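Local coordinates for protein carbonic anhydrase (Porphyridium purpureum, PDB 1DDZ) that probably catalyses the reversible hydration of carbon dioxide to hydrogencarbonate and a proton, as a zinc-dependent carbonic anhydrase of the beta class, at residues F17-Q31 and R432-C446. Residues are numbered along the deposited sequence; the frame is centred on the assembly and turned at random.
Sequences FIELEAKLVAQPAGQ and RLIEINVLEQMHNVC
F17 and L24, two knobs of the N-terminal helix 12-25, sit in holes along helix 426-447, in the second carbonic anhydrase family region of the chain, so the start of the chain packs antiparallel against a helix of the C-terminal alpha/beta unit. F17 lies flat on H443 in an offset stack, centroids 4.4 Å apart and planes 10° from parallel. With CG of H443 anti to the backbone N (chi1 -163°), the imidazole slides along the phenyl and CB of H443 settles over the phenyl face, 3.9 Å from its centroid. L20 CD1 sits over the rim of the opposite face, L439 CD1 meets the ring edge in plane, and C446 SG lies at the edge, 4.0 Å from F17 CE2. One helical turn beyond L20, L24 lays CD1 against E435 and R432 and CD2 against I436 and L439, while strand 476-481 packs on the same leucines through V481 and M478.

Beyond L24, polar groups take over. The chain of R432, bent at chi2 and chi3, brings NH1 and NH2 end-on to Q27 O, at 2.8 and 2.6 Å; NH1 also bridges to E435 OE1, and NE pairs with E419. Replacing R432 by alanine is likely to leave Q27 O without either donor and E435 OE1 and E419 without their cationic mate. The type II turn from P28 to Q31 completes the join: G30 N donates almost straight (169°) to E435 OE2, 2.9 Å away and approached from above the carboxylate plane, while Y385 OH bonds that same oxygen and a water links it to P28 O.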
ATOM      1  N   PHE A  17      17.730 -15.110  15.041  1.00 12.65           N
ATOM      2  CA  PHE A  17      16.532 -14.751  15.769  1.00 17.02           C
ATOM      3  C   PHE A  17      16.025 -15.789  16.751  1.00 21.44           C
ATOM      4  O   PHE A  17      15.547 -15.417  17.813  1.00 25.33           O
ATOM      5  CB  PHE A  17      15.453 -14.149  14.871  1.00 12.87           C
ATOM      6  CG  PHE A  17      15.641 -12.669  14.637  1.00 12.27           C
ATOM      7  CD1 PHE A  17      14.991 -11.740  15.438  1.00 13.27           C
ATOM      8  CD2 PHE A  17      16.559 -12.210  13.707  1.00  7.00           C
ATOM      9  CE1 PHE A  17      15.258 -10.381  15.323  1.00 13.15           C
ATOM     10  CE2 PHE A  17      16.831 -10.856  13.583  1.00  9.09           C
ATOM     11  CZ  PHE A  17      16.186  -9.944  14.391  1.00 10.03           C
ATOM     12  N   ILE A  18      16.262 -17.069  16.468  1.00 23.69           N
ATOM     13  CA  ILE A  18      15.869 -18.135  17.379  1.00 24.68           C
ATOM     14  C   ILE A  18      16.660 -17.904  18.672  1.00 24.54           C
ATOM     15  O   ILE A  18      16.122 -17.976  19.766  1.00 27.60           O
ATOM     16  CB  ILE A  18      16.216 -19.504  16.795  1.00 26.39           C
ATOM     17  CG1 ILE A  18      15.202 -19.875  15.717  1.00 26.07           C
ATOM     18  CG2 ILE A  18      16.215 -20.563  17.888  1.00 29.73           C
ATOM     19  CD1 ILE A  18      15.638 -21.044  14.854  1.00 27.39           C
ATOM     20  N   GLU A  19      17.916 -17.521  18.520  1.00 22.64           N
ATOM     21  CA  GLU A  19      18.799 -17.224  19.642  1.00 25.28           C
ATOM     22  C   GLU A  19      18.295 -15.991  20.433  1.00 23.93           C
ATOM     23  O   GLU A  19      18.277 -15.995  21.660  1.00 21.54           O
ATOM     24  CB  GLU A  19      20.178 -16.941  19.074  1.00 31.96           C
ATOM     25  CG  GLU A  19      21.340 -17.205  19.969  1.00 45.37           C
ATOM     26  CD  GLU A  19      22.636 -17.282  19.166  1.00 54.28           C
ATOM     27  OE1 GLU A  19      23.565 -16.489  19.444  1.00 60.80           O
ATOM     28  OE2 GLU A  19      22.722 -18.129  18.244  1.00 57.43           O
ATOM     29  N   LEU A  20      17.868 -14.949  19.717  1.00 21.07           N
ATOM     30  CA  LEU A  20      17.357 -13.740  20.350  1.00 16.23           C
ATOM     31  C   LEU A  20      16.032 -14.009  21.071  1.00 13.15           C
ATOM     32  O   LEU A  20      15.749 -13.463  22.116  1.00 13.09           O
ATOM     33  CB  LEU A  20      17.173 -12.642  19.305  1.00 16.86           C
ATOM     34  CG  LEU A  20      18.448 -12.028  18.744  1.00 12.81           C
ATOM     35  CD1 LEU A  20      18.087 -10.926  17.767  1.00 10.35           C
ATOM     36  CD2 LEU A  20      19.298 -11.487  19.876  1.00  9.60           C
ATOM     37  N   GLU A  21      15.211 -14.866  20.511  1.00 14.76           N
ATOM     38  CA  GLU A  21      13.947 -15.180  21.146  1.00 19.19           C
ATOM     39  C   GLU A  21      14.175 -15.881  22.493  1.00 18.03           C
ATOM     40  O   GLU A  21      13.505 -15.576  23.485  1.00 18.87           O
ATOM     41  CB  GLU A  21      13.095 -16.056  20.238  1.00 14.24           C
ATOM     42  CG  GLU A  21      11.756 -16.304  20.835  1.00 26.67           C
ATOM     43  CD  GLU A  21      10.936 -17.235  20.004  1.00 40.52           C
ATOM     44  OE1 GLU A  21      10.365 -18.179  20.598  1.00 49.06           O
ATOM     45  OE2 GLU A  21      10.858 -17.028  18.766  1.00 46.52           O
ATOM     46  N   ALA A  22      15.132 -16.801  22.525  1.00 17.17           N
ATOM     47  CA  ALA A  22      15.474 -17.527  23.753  1.00 18.84           C
ATOM     48  C   ALA A  22      15.948 -16.536  24.820  1.00 19.37           C
ATOM     49  O   ALA A  22      15.527 -16.570  25.976  1.00 19.99           O
ATOM     50  CB  ALA A  22      16.558 -18.540  23.469  1.00 17.71           C
ATOM     51  N   LYS A  23      16.783 -15.598  24.404  1.00 21.31           N
ATOM     52  CA  LYS A  23      17.290 -14.592  25.323  1.00 22.12           C
ATOM     53  C   LYS A  23      16.146 -13.746  25.895  1.00 21.50           C
ATOM     54  O   LYS A  23      16.117 -13.448  27.089  1.00 22.53           O
ATOM     55  CB  LYS A  23      18.347 -13.726  24.621  1.00 25.00           C
ATOM     56  CG  LYS A  23      18.843 -12.551  25.439  1.00 31.97           C
ATOM     57  CD  LYS A  23      19.944 -11.774  24.717  1.00 43.78           C
ATOM     58  CE  LYS A  23      20.054 -10.347  25.264  1.00 48.43           C
ATOM     59  NZ  LYS A  23      18.804  -9.568  24.974  1.00 55.02           N
ATOM     60  N   LEU A  24      15.168 -13.411  25.064  1.00 20.54           N
ATOM     61  CA  LEU A  24      14.039 -12.596  25.524  1.00 20.44           C
ATOM     62  C   LEU A  24      13.135 -13.364  26.491  1.00 20.18           C
ATOM     63  O   LEU A  24      12.803 -12.892  27.572  1.00 16.28           O
ATOM     64  CB  LEU A  24      13.225 -12.101  24.319  1.00 21.27           C
ATOM     65  CG  LEU A  24      11.793 -11.599  24.530  1.00 22.97           C
ATOM     66  CD1 LEU A  24      11.764 -10.457  25.557  1.00 25.58           C
ATOM     67  CD2 LEU A  24      11.232 -11.138  23.192  1.00 26.81           C
ATOM     68  N   VAL A  25      12.747 -14.558  26.060  1.00 19.77           N
ATOM     69  CA  VAL A  25      11.871 -15.456  26.788  1.00 20.09           C
ATOM     70  C   VAL A  25      12.403 -15.907  28.164  1.00 20.97           C
ATOM     71  O   VAL A  25      11.635 -16.318  29.030  1.00 20.33           O
ATOM     72  CB  VAL A  25      11.525 -16.626  25.859  1.00 17.30           C
ATOM     73  CG1 VAL A  25      11.126 -17.834  26.618  1.00 27.48           C
ATOM     74  CG2 VAL A  25      10.427 -16.193  24.920  1.00 18.87           C
ATOM     75  N   ALA A  26      13.707 -15.769  28.375  1.00 20.03           N
ATOM     76  CA  ALA A  26      14.313 -16.130  29.648  1.00 22.98           C
ATOM     77  C   ALA A  26      14.115 -15.029  30.711  1.00 25.98           C
ATOM     78  O   ALA A  26      14.450 -15.232  31.873  1.00 27.05           O
ATOM     79  CB  ALA A  26      15.793 -16.411  29.455  1.00 20.33           C
ATOM     80  N   GLN A  27      13.641 -13.854  30.294  1.00 24.72           N
ATOM     81  CA  GLN A  27      13.394 -12.728  31.195  1.00 23.99           C
ATOM     82  C   GLN A  27      11.881 -12.579  31.263  1.00 23.58           C
ATOM     83  O   GLN A  27      11.184 -12.768  30.269  1.00 24.59           O
ATOM     84  CB  GLN A  27      14.038 -11.448  30.640  1.00 26.78           C
ATOM     85  CG  GLN A  27      15.541 -11.574  30.426  1.00 27.53           C
ATOM     86  CD  GLN A  27      16.164 -10.331  29.810  1.00 29.49           C
ATOM     87  OE1 GLN A  27      16.652  -9.437  30.520  1.00 30.13           O
ATOM     88  NE2 GLN A  27      16.146 -10.263  28.488  1.00 24.80           N
ATOM     89  N   PRO A  28      11.345 -12.223  32.425  1.00 24.22           N
ATOM     90  CA  PRO A  28       9.890 -12.090  32.483  1.00 22.29           C
ATOM     91  C   PRO A  28       9.405 -10.818  31.782  1.00 16.96           C
ATOM     92  O   PRO A  28      10.121  -9.814  31.709  1.00 21.61           O
ATOM     93  CB  PRO A  28       9.589 -12.057  33.999  1.00 19.47           C
ATOM     94  CG  PRO A  28      10.920 -12.432  34.670  1.00 24.66           C
ATOM     95  CD  PRO A  28      11.957 -11.895  33.727  1.00 28.42           C
ATOM     96  N   ALA A  29       8.160 -10.880  31.337  1.00 15.86           N
ATOM     97  CA  ALA A  29       7.474  -9.809  30.656  1.00 14.20           C
ATOM     98  C   ALA A  29       7.660  -8.516  31.412  1.00 20.70           C
ATOM     99  O   ALA A  29       7.413  -8.458  32.606  1.00 24.96           O
ATOM    100  CB  ALA A  29       6.020 -10.132  30.571  1.00 12.73           C
ATOM    101  N   GLY A  30       8.196  -7.506  30.736  1.00 20.06           N
ATOM    102  CA  GLY A  30       8.375  -6.212  31.362  1.00 19.32           C
ATOM    103  C   GLY A  30       9.614  -6.058  32.205  1.00 20.63           C
ATOM    104  O   GLY A  30       9.888  -4.981  32.721  1.00 21.29           O
ATOM    105  N   GLN A  31      10.406  -7.107  32.317  1.00 22.33           N
ATOM    106  CA  GLN A  31      11.599  -7.008  33.128  1.00 24.07           C
ATOM    107  C   GLN A  31      12.909  -7.126  32.363  1.00 25.96           C
ATOM    108  O   GLN A  31      13.965  -7.242  32.975  1.00 21.75           O
ATOM    109  CB  GLN A  31      11.542  -8.019  34.273  1.00 28.18           C
ATOM    110  CG  GLN A  31      10.374  -7.770  35.252  1.00 32.67           C
ATOM    111  CD  GLN A  31      10.354  -6.345  35.823  1.00 37.21           C
ATOM    112  OE1 GLN A  31       9.331  -5.655  35.774  1.00 45.80           O
ATOM    113  NE2 GLN A  31      11.488  -5.895  36.347  1.00 37.31           N
ATOM    114  N   ARG A 432       4.143  -9.004  26.970  1.00 10.47           N
ATOM    115  CA  ARG A 432       5.045  -9.993  26.377  1.00 11.12           C
ATOM    116  C   ARG A 432       4.846  -9.977  24.867  1.00  9.91           C
ATOM    117  O   ARG A 432       5.816 -10.037  24.101  1.00 10.03           O
ATOM    118  CB  ARG A 432       4.785 -11.404  26.922  1.00  9.91           C
ATOM    119  CG  ARG A 432       5.718 -12.471  26.337  1.00  7.00           C
ATOM    120  CD  ARG A 432       7.181 -12.164  26.647  1.00 10.25           C
ATOM    121  NE  ARG A 432       7.751 -13.171  27.539  1.00 15.21           N
ATOM    122  CZ  ARG A 432       8.853 -13.019  28.264  1.00  9.94           C
ATOM    123  NH1 ARG A 432       9.532 -11.884  28.244  1.00  7.00           N
ATOM    124  NH2 ARG A 432       9.319 -14.047  28.948  1.00 11.71           N
ATOM    125  N   LEU A 433       3.587  -9.908  24.453  1.00  9.87           N
ATOM    126  CA  LEU A 433       3.232  -9.860  23.030  1.00 13.01           C
ATOM    127  C   LEU A 433       3.913  -8.646  22.390  1.00 13.01           C
ATOM    128  O   LEU A 433       4.407  -8.709  21.270  1.00 15.85           O
ATOM    129  CB  LEU A 433       1.719  -9.706  22.877  1.00 13.02           C
ATOM    130  CG  LEU A 433       0.938 -10.239  21.665  1.00 15.91           C
ATOM    131  CD1 LEU A 433      -0.137  -9.240  21.351  1.00  8.69           C
ATOM    132  CD2 LEU A 433       1.805 -10.496  20.456  1.00 11.61           C
ATOM    133  N   ILE A 434       3.918  -7.544  23.123  1.00 11.00           N
ATOM    134  CA  ILE A 434       4.522  -6.290  22.690  1.00 11.57           C
ATOM    135  C   ILE A 434       6.022  -6.489  22.474  1.00 11.39           C
ATOM    136  O   ILE A 434       6.603  -5.961  21.534  1.00 14.10           O
ATOM    137  CB  ILE A 434       4.238  -5.180  23.766  1.00  7.26           C
ATOM    138  CG1 ILE A 434       2.778  -4.749  23.695  1.00  7.00           C
ATOM    139  CG2 ILE A 434       5.166  -3.995  23.634  1.00  7.00           C
ATOM    140  CD1 ILE A 434       2.467  -3.670  24.676  1.00  7.00           C
ATOM    141  N   GLU A 435       6.643  -7.289  23.336  1.00 11.28           N
ATOM    142  CA  GLU A 435       8.073  -7.559  23.250  1.00  9.60           C
ATOM    143  C   GLU A 435       8.404  -8.420  22.041  1.00  8.52           C
ATOM    144  O   GLU A 435       9.383  -8.176  21.326  1.00  9.66           O
ATOM    145  CB  GLU A 435       8.547  -8.276  24.521  1.00 11.44           C
ATOM    146  CG  GLU A 435       8.527  -7.419  25.761  1.00  9.44           C
ATOM    147  CD  GLU A 435       8.738  -8.222  27.051  1.00  7.79           C
ATOM    148  OE1 GLU A 435       8.366  -9.401  27.082  1.00  9.81           O
ATOM    149  OE2 GLU A 435       9.290  -7.668  28.022  1.00  9.05           O
ATOM    150  N   ILE A 436       7.640  -9.484  21.878  1.00  7.00           N
ATOM    151  CA  ILE A 436       7.829 -10.399  20.767  1.00  9.98           C
ATOM    152  C   ILE A 436       7.504  -9.683  19.438  1.00 12.22           C
ATOM    153  O   ILE A 436       8.120  -9.970  18.399  1.00 12.55           O
ATOM    154  CB  ILE A 436       6.966 -11.636  20.971  1.00  8.70           C
ATOM    155  CG1 ILE A 436       7.426 -12.361  22.244  1.00 12.50           C
ATOM    156  CG2 ILE A 436       7.040 -12.546  19.771  1.00 10.86           C
ATOM    157  CD1 ILE A 436       6.519 -13.561  22.613  1.00 10.66           C
ATOM    158  N   ASN A 437       6.569  -8.731  19.478  1.00 11.05           N
ATOM    159  CA  ASN A 437       6.224  -7.961  18.282  1.00 12.72           C
ATOM    160  C   ASN A 437       7.444  -7.154  17.826  1.00 12.64           C
ATOM    161  O   ASN A 437       7.798  -7.172  16.655  1.00 18.07           O
ATOM    162  CB  ASN A 437       5.025  -7.055  18.535  1.00 12.63           C
ATOM    163  CG  ASN A 437       4.651  -6.224  17.315  1.00 13.95           C
ATOM    164  OD1 ASN A 437       4.736  -5.008  17.352  1.00 13.07           O
ATOM    165  ND2 ASN A 437       4.252  -6.881  16.236  1.00 10.60           N
ATOM    166  N   VAL A 438       8.148  -6.541  18.771  1.00 17.59           N
ATOM    167  CA  VAL A 438       9.372  -5.773  18.475  1.00 13.19           C
ATOM    168  C   VAL A 438      10.429  -6.699  17.851  1.00 14.97           C
ATOM    169  O   VAL A 438      11.090  -6.337  16.870  1.00 13.47           O
ATOM    170  CB  VAL A 438       9.974  -5.132  19.779  1.00  9.05           C
ATOM    171  CG1 VAL A 438      11.332  -4.537  19.520  1.00  7.00           C
ATOM    172  CG2 VAL A 438       9.069  -4.064  20.303  1.00 12.68           C
ATOM    173  N   LEU A 439      10.589  -7.891  18.430  1.00 17.53           N
ATOM    174  CA  LEU A 439      11.557  -8.890  17.959  1.00 14.24           C
ATOM    175  C   LEU A 439      11.215  -9.319  16.513  1.00 10.32           C
ATOM    176  O   LEU A 439      12.062  -9.342  15.621  1.00  7.00           O
ATOM    177  CB  LEU A 439      11.508 -10.082  18.920  1.00 16.85           C
ATOM    178  CG  LEU A 439      12.675 -11.053  19.050  1.00 18.59           C
ATOM    179  CD1 LEU A 439      12.560 -12.136  18.034  1.00 25.69           C
ATOM    180  CD2 LEU A 439      13.980 -10.316  18.937  1.00 15.52           C
ATOM    181  N   GLU A 440       9.944  -9.599  16.292  1.00  9.32           N
ATOM    182  CA  GLU A 440       9.447 -10.004  14.999  1.00 13.86           C
ATOM    183  C   GLU A 440       9.660  -8.856  13.995  1.00 16.08           C
ATOM    184  O   GLU A 440      10.114  -9.080  12.877  1.00 14.89           O
ATOM    185  CB  GLU A 440       7.968 -10.344  15.142  1.00 16.92           C
ATOM    186  CG  GLU A 440       7.455 -11.480  14.267  1.00 31.90           C
ATOM    187  CD  GLU A 440       8.008 -12.850  14.666  1.00 34.77           C
ATOM    188  OE1 GLU A 440       9.068 -13.241  14.145  1.00 37.61           O
ATOM    189  OE2 GLU A 440       7.362 -13.559  15.468  1.00 39.56           O
ATOM    190  N   GLN A 441       9.418  -7.609  14.417  1.00 18.05           N
ATOM    191  CA  GLN A 441       9.592  -6.454  13.518  1.00 15.40           C
ATOM    192  C   GLN A 441      11.062  -6.221  13.188  1.00 13.74           C
ATOM    193  O   GLN A 441      11.388  -5.854  12.069  1.00 11.71           O
ATOM    194  CB  GLN A 441       8.921  -5.195  14.070  1.00 13.08           C
ATOM    195  CG  GLN A 441       7.433  -5.379  14.361  1.00  7.22           C
ATOM    196  CD  GLN A 441       6.699  -6.123  13.265  1.00 12.49           C
ATOM    197  OE1 GLN A 441       6.762  -5.745  12.106  1.00 13.20           O
ATOM    198  NE2 GLN A 441       5.995  -7.184  13.629  1.00 11.99           N
ATOM    199  N   MET A 442      11.950  -6.483  14.145  1.00 13.42           N
ATOM    200  CA  MET A 442      13.390  -6.365  13.919  1.00 11.64           C
ATOM    201  C   MET A 442      13.778  -7.385  12.857  1.00 13.62           C
ATOM    202  O   MET A 442      14.583  -7.111  11.967  1.00 12.63           O
ATOM    203  CB  MET A 442      14.162  -6.766  15.150  1.00 11.93           C
ATOM    204  CG  MET A 442      14.263  -5.772  16.250  1.00 17.08           C
ATOM    205  SD  MET A 442      14.996  -6.698  17.637  1.00 12.01           S
ATOM    206  CE  MET A 442      16.607  -6.917  17.080  1.00  7.00           C
ATOM    207  N   HIS A 443      13.251  -8.597  13.009  1.00 13.98           N
ATOM    208  CA  HIS A 443      13.523  -9.668  12.072  1.00 14.68           C
ATOM    209  C   HIS A 443      13.188  -9.166  10.677  1.00 12.08           C
ATOM    210  O   HIS A 443      14.040  -9.222   9.798  1.00 12.86           O
ATOM    211  CB  HIS A 443      12.697 -10.910  12.410  1.00 12.29           C
ATOM    212  CG  HIS A 443      13.200 -12.169  11.762  1.00 17.16           C
ATOM    213  ND1 HIS A 443      12.891 -13.429  12.235  1.00 19.51           N
ATOM    214  CD2 HIS A 443      13.972 -12.362  10.667  1.00 17.84           C
ATOM    215  CE1 HIS A 443      13.442 -14.341  11.458  1.00 19.61           C
ATOM    216  NE2 HIS A 443      14.103 -13.723  10.498  1.00 19.27           N
ATOM    217  N   ASN A 444      11.984  -8.617  10.517  1.00  9.28           N
ATOM    218  CA  ASN A 444      11.515  -8.070   9.246  1.00 10.40           C
ATOM    219  C   ASN A 444      12.454  -7.008   8.669  1.00  8.40           C
ATOM    220  O   ASN A 444      12.760  -7.052   7.488  1.00 12.72           O
ATOM    221  CB  ASN A 444      10.108  -7.490   9.382  1.00  7.90           C
ATOM    222  CG  ASN A 444       9.057  -8.543   9.603  1.00 11.63           C
ATOM    223  OD1 ASN A 444       9.356  -9.730   9.617  1.00 16.38           O
ATOM    224  ND2 ASN A 444       7.802  -8.115   9.750  1.00 12.66           N
ATOM    225  N   VAL A 445      12.958  -6.069   9.469  1.00 11.11           N
ATOM    226  CA  VAL A 445      13.863  -5.087   8.866  1.00 13.81           C
ATOM    227  C   VAL A 445      15.172  -5.738   8.453  1.00 14.53           C
ATOM    228  O   VAL A 445      15.748  -5.361   7.448  1.00 17.98           O
ATOM    229  CB  VAL A 445      14.059  -3.733   9.685  1.00 11.27           C
ATOM    230  CG1 VAL A 445      13.124  -3.631  10.844  1.00 12.58           C
ATOM    231  CG2 VAL A 445      15.481  -3.474  10.074  1.00  7.60           C
ATOM    232  N   CYS A 446      15.606  -6.752   9.194  1.00 13.95           N
ATOM    233  CA  CYS A 446      16.844  -7.465   8.884  1.00 12.55           C
ATOM    234  C   CYS A 446      16.707  -8.245   7.580  1.00 15.93           C
ATOM    235  O   CYS A 446      17.669  -8.383   6.809  1.00 11.27           O
ATOM    236  CB  CYS A 446      17.198  -8.436  10.011  1.00 11.29           C
ATOM    237  SG  CYS A 446      17.795  -7.625  11.518  1.00 17.59           S
TER
HETATM  238  O   HOH W   1       9.539 -14.490  17.456  1.00 39.10           O
HETATM  239  O   HOH W   2      11.307  -8.783  29.393  1.00 18.15           O